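Local coordinates for protein 5'-methylthioadenosine nucleosidase / s-adenosylhomocysteine nucleosidase (Brucella melitensis bv. 1, PDB 4PR3) that belongs to the phosphorylase superfamily as a nucleosidase and holds adenine in a pocket beside its central beta sheet, at residues A93-V103 and G186-A194. Numbering follows the deposited sequence.
Sequences AKLPQAEVYQV and GLRGISDGA. With ADE (adenine), chain C.
Ile190 reaches from segment 186-194 into the bend made by Leu95, Pro96 and Gln97. Its CB lies 3.8 Å from Pro96 O. From there CG2 meets the side-chain amide of Gln97 at OE1, while CG1, beside the backbone N (chi1 -72°), turns to the apolar side, 4.4 Å from Leu95 CB and 4.2 Å from Tyr101 CE1, crossing the tyrosine ring at a slant. CG1 carries on to CD1 at the tip (chi2 -60°), and the side chain also touches Met165 of strand 165-167 and Ala90 of strand 83-91. Leu95 CD1 sits over the centre of one face of the Tyr101 ring, and Arg188 O lies in plane at its edge. The Ile190 backbone is gripped as well: its N donates to Glu99 O, and its O takes the Ala98 N-H on a lone pair, 2.8 Å away. Farther along, Tyr101 and Arg188 form an antiparallel hydrogen-bonded pair, the bond from Arg188 N to Tyr101 O (2.7 Å) being nearly straight at 168°. Val103 N approaches Gly186 O from above the carbonyl plane, and a water joins Val103 O to Gly186 N. The folded Gln97 side chain lays CG and NE2 against Ala194 CB; NE2 is hydrogen-bonded to Ser92 O. Arg188 NH1 and NH2 are hydrogen-bonded to Ser89 O and Ser86 OG on the adjoining strand 83-91. Asp192 OD2 accepts an almost linear bond of 2.9 Å from adenine N6. This antiparallel pairing joins strands 100-108 and 184-192 inside the mixed central sheet of the phosphorylase-superfamily alpha/beta fold, and the chain running on from Ile190 brings Ser191 and Asp192 to the adenine pocket.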
loop_
_atom_site.group_PDB
_atom_site.type_symbol
_atom_site.label_atom_id
_atom_site.label_comp_id
_atom_site.label_asym_id
_atom_site.label_seq_id
_atom_site.Cartn_x
_atom_site.Cartn_y
_atom_site.Cartn_z
ATOM N N ALA A 93 -4.442 21.581 -9.494
ATOM C CA ALA A 93 -4.639 23.026 -9.517
ATOM C C ALA A 93 -3.719 23.692 -10.544
ATOM O O ALA A 93 -3.881 24.865 -10.868
ATOM C CB ALA A 93 -4.399 23.612 -8.139
ATOM N N LYS A 94 -2.732 22.941 -11.017
ATOM C CA LYS A 94 -1.794 23.416 -12.033
ATOM C C LYS A 94 -2.248 23.224 -13.483
ATOM O O LYS A 94 -2.083 24.107 -14.323
ATOM C CB LYS A 94 -0.421 22.780 -11.810
ATOM C CG LYS A 94 0.225 23.186 -10.500
ATOM C CD LYS A 94 1.416 22.301 -10.169
ATOM C CE LYS A 94 2.094 22.752 -8.886
ATOM N NZ LYS A 94 3.153 21.803 -8.450
ATOM N N LEU A 95 -2.796 22.051 -13.773
ATOM C CA LEU A 95 -3.104 21.658 -15.147
ATOM C C LEU A 95 -4.526 21.985 -15.608
ATOM O O LEU A 95 -5.457 22.002 -14.801
ATOM C CB LEU A 95 -2.788 20.172 -15.350
ATOM C CG LEU A 95 -1.288 19.859 -15.303
ATOM C CD1 LEU A 95 -1.034 18.375 -15.407
ATOM C CD2 LEU A 95 -0.555 20.590 -16.414
ATOM N N PRO A 96 -4.691 22.253 -16.917
ATOM C CA PRO A 96 -6.001 22.450 -17.547
ATOM C C PRO A 96 -6.970 21.316 -17.220
ATOM O O PRO A 96 -6.601 20.142 -17.293
ATOM C CB PRO A 96 -5.667 22.422 -19.040
ATOM C CG PRO A 96 -4.286 22.935 -19.117
ATOM C CD PRO A 96 -3.587 22.473 -17.870
ATOM N N GLN A 97 -8.199 21.669 -16.864
ATOM C CA GLN A 97 -9.200 20.680 -16.492
ATOM C C GLN A 97 -9.655 19.873 -17.699
ATOM O O GLN A 97 -9.637 20.365 -18.827
ATOM C CB GLN A 97 -10.401 21.364 -15.838
ATOM C CG GLN A 97 -10.045 22.158 -14.596
ATOM C CD GLN A 97 -9.541 21.276 -13.468
ATOM O OE1 GLN A 97 -10.080 20.196 -13.225
ATOM N NE2 GLN A 97 -8.501 21.728 -12.779
ATOM N N ALA A 98 -10.057 18.630 -17.445
ATOM C CA ALA A 98 -10.610 17.751 -18.470
ATOM C C ALA A 98 -9.636 17.497 -19.614
ATOM O O ALA A 98 -10.032 17.445 -20.776
ATOM C CB ALA A 98 -11.932 18.301 -19.000
ATOM N N GLU A 99 -8.358 17.352 -19.278
ATOM C CA GLU A 99 -7.362 16.948 -20.261
ATOM C C GLU A 99 -6.643 15.687 -19.788
ATOM O O GLU A 99 -6.531 15.443 -18.589
ATOM C CB GLU A 99 -6.361 18.073 -20.538
ATOM C CG GLU A 99 -5.775 18.012 -21.942
ATOM C CD GLU A 99 -4.378 18.598 -22.036
ATOM O OE1 GLU A 99 -3.505 17.947 -22.654
ATOM O OE2 GLU A 99 -4.151 19.707 -21.506
ATOM N N VAL A 100 -6.165 14.888 -20.737
ATOM C CA VAL A 100 -5.509 13.621 -20.424
ATOM C C VAL A 100 -3.982 13.722 -20.506
ATOM O O VAL A 100 -3.438 14.332 -21.425
ATOM C CB VAL A 100 -6.026 12.486 -21.341
ATOM C CG1 VAL A 100 -6.077 12.953 -22.791
ATOM C CG2 VAL A 100 -5.171 11.239 -21.200
ATOM N N TYR A 101 -3.299 13.129 -19.531
ATOM C CA TYR A 101 -1.846 13.196 -19.455
ATOM C C TYR A 101 -1.253 11.814 -19.204
ATOM O O TYR A 101 -1.841 11.001 -18.494
ATOM C CB TYR A 101 -1.420 14.131 -18.318
ATOM C CG TYR A 101 -1.829 15.575 -18.510
ATOM C CD1 TYR A 101 -3.135 15.991 -18.269
ATOM C CD2 TYR A 101 -0.907 16.525 -18.920
ATOM C CE1 TYR A 101 -3.507 17.307 -18.443
ATOM C CE2 TYR A 101 -1.270 17.844 -19.098
ATOM C CZ TYR A 101 -2.569 18.229 -18.858
ATOM O OH TYR A 101 -2.932 19.541 -19.033
ATOM N N GLN A 102 -0.084 11.553 -19.779
ATOM C CA GLN A 102 0.658 10.342 -19.453
ATOM C C GLN A 102 1.640 10.664 -18.337
ATOM O O GLN A 102 2.179 11.766 -18.277
ATOM C CB GLN A 102 1.385 9.783 -20.676
ATOM C CG GLN A 102 2.468 10.681 -21.236
ATOM C CD GLN A 102 3.117 10.101 -22.478
ATOM O OE1 GLN A 102 3.460 8.919 -22.519
ATOM N NE2 GLN A 102 3.277 10.930 -23.503
ATOM N N VAL A 103 1.856 9.707 -17.442
ATOM C CA VAL A 103 2.647 9.956 -16.247
ATOM C C VAL A 103 4.130 9.796 -16.533
ATOM O O VAL A 103 4.599 8.705 -16.860
ATOM C CB VAL A 103 2.260 8.985 -15.118
ATOM C CG1 VAL A 103 2.975 9.359 -13.832
ATOM C CG2 VAL A 103 0.756 8.985 -14.920
ATOM N N GLY A 186 1.363 5.003 -16.911
ATOM C CA GLY A 186 0.193 5.711 -16.415
ATOM C C GLY A 186 -0.516 6.627 -17.399
ATOM O O GLY A 186 0.107 7.200 -18.291
ATOM N N LEU A 187 -1.823 6.792 -17.202
ATOM C CA LEU A 187 -2.626 7.766 -17.939
ATOM C C LEU A 187 -3.647 8.393 -16.994
ATOM O O LEU A 187 -4.380 7.680 -16.316
ATOM C CB LEU A 187 -3.353 7.108 -19.115
ATOM C CG LEU A 187 -2.532 6.594 -20.301
ATOM C CD1 LEU A 187 -3.438 5.896 -21.309
ATOM C CD2 LEU A 187 -1.758 7.725 -20.969
ATOM N N ARG A 188 -3.702 9.720 -16.956
ATOM C CA ARG A 188 -4.600 10.414 -16.034
ATOM C C ARG A 188 -5.338 11.579 -16.687
ATOM O O ARG A 188 -4.713 12.480 -17.249
ATOM C CB ARG A 188 -3.815 10.933 -14.829
ATOM C CG ARG A 188 -3.285 9.848 -13.921
ATOM C CD ARG A 188 -4.416 9.179 -13.173
ATOM N NE ARG A 188 -4.057 7.836 -12.739
ATOM C CZ ARG A 188 -4.845 7.058 -12.009
ATOM N NH1 ARG A 188 -6.034 7.500 -11.623
ATOM N NH2 ARG A 188 -4.443 5.844 -11.662
ATOM N N GLY A 189 -6.668 11.554 -16.625
ATOM C CA GLY A 189 -7.460 12.713 -16.996
ATOM C C GLY A 189 -7.720 13.588 -15.783
ATOM O O GLY A 189 -7.874 13.079 -14.676
ATOM N N ILE A 190 -7.819 14.898 -15.984
ATOM C CA ILE A 190 -7.998 15.806 -14.854
ATOM C C ILE A 190 -9.477 16.062 -14.604
ATOM O O ILE A 190 -10.152 16.714 -15.398
ATOM C CB ILE A 190 -7.249 17.135 -15.067
ATOM C CG1 ILE A 190 -5.748 16.905 -14.934
ATOM C CG2 ILE A 190 -7.665 18.161 -14.030
ATOM C CD1 ILE A 190 -5.371 16.379 -13.572
ATOM N N SER A 191 -9.969 15.523 -13.494
ATOM C CA SER A 191 -11.387 15.577 -13.161
ATOM C C SER A 191 -11.778 16.731 -12.238
ATOM O O SER A 191 -12.966 16.998 -12.054
ATOM C CB SER A 191 -11.826 14.247 -12.539
ATOM O OG SER A 191 -11.030 13.927 -11.410
ATOM N N ASP A 192 -10.786 17.428 -11.686
ATOM C CA ASP A 192 -11.040 18.399 -10.625
ATOM C C ASP A 192 -9.776 19.122 -10.180
ATOM O O ASP A 192 -8.679 18.828 -10.649
ATOM C CB ASP A 192 -11.682 17.715 -9.412
ATOM C CG ASP A 192 -10.857 16.551 -8.897
ATOM O OD1 ASP A 192 -10.979 15.442 -9.460
ATOM O OD2 ASP A 192 -10.088 16.745 -7.928
ATOM N N GLY A 193 -9.943 20.052 -9.246
ATOM C CA GLY A 193 -8.844 20.844 -8.729
ATOM C C GLY A 193 -8.914 22.310 -9.106
ATOM O O GLY A 193 -8.221 23.136 -8.509
ATOM N N ALA A 194 -9.758 22.643 -10.080
ATOM C CA ALA A 194 -10.076 24.041 -10.359
ATOM C C ALA A 194 -11.086 24.511 -9.321
ATOM O O ALA A 194 -11.051 25.657 -8.872
ATOM C CB ALA A 194 -10.638 24.198 -11.756
HETATM N N9 ADE C . -8.351 11.561 -8.143
HETATM C C8 ADE C . -9.143 12.486 -8.762
HETATM N N7 ADE C . -9.153 13.655 -8.167
HETATM C C5 ADE C . -8.308 13.484 -7.083
HETATM C C6 ADE C . -7.895 14.353 -6.054
HETATM N N6 ADE C . -8.301 15.623 -5.954
HETATM N N1 ADE C . -7.047 13.866 -5.126
HETATM C C2 ADE C . -6.641 12.594 -5.225
HETATM N N3 ADE C . -6.962 11.684 -6.142
HETATM C C4 ADE C . -7.807 12.198 -7.051
HETATM O O HOH W 1 3.671 6.587 -18.120
#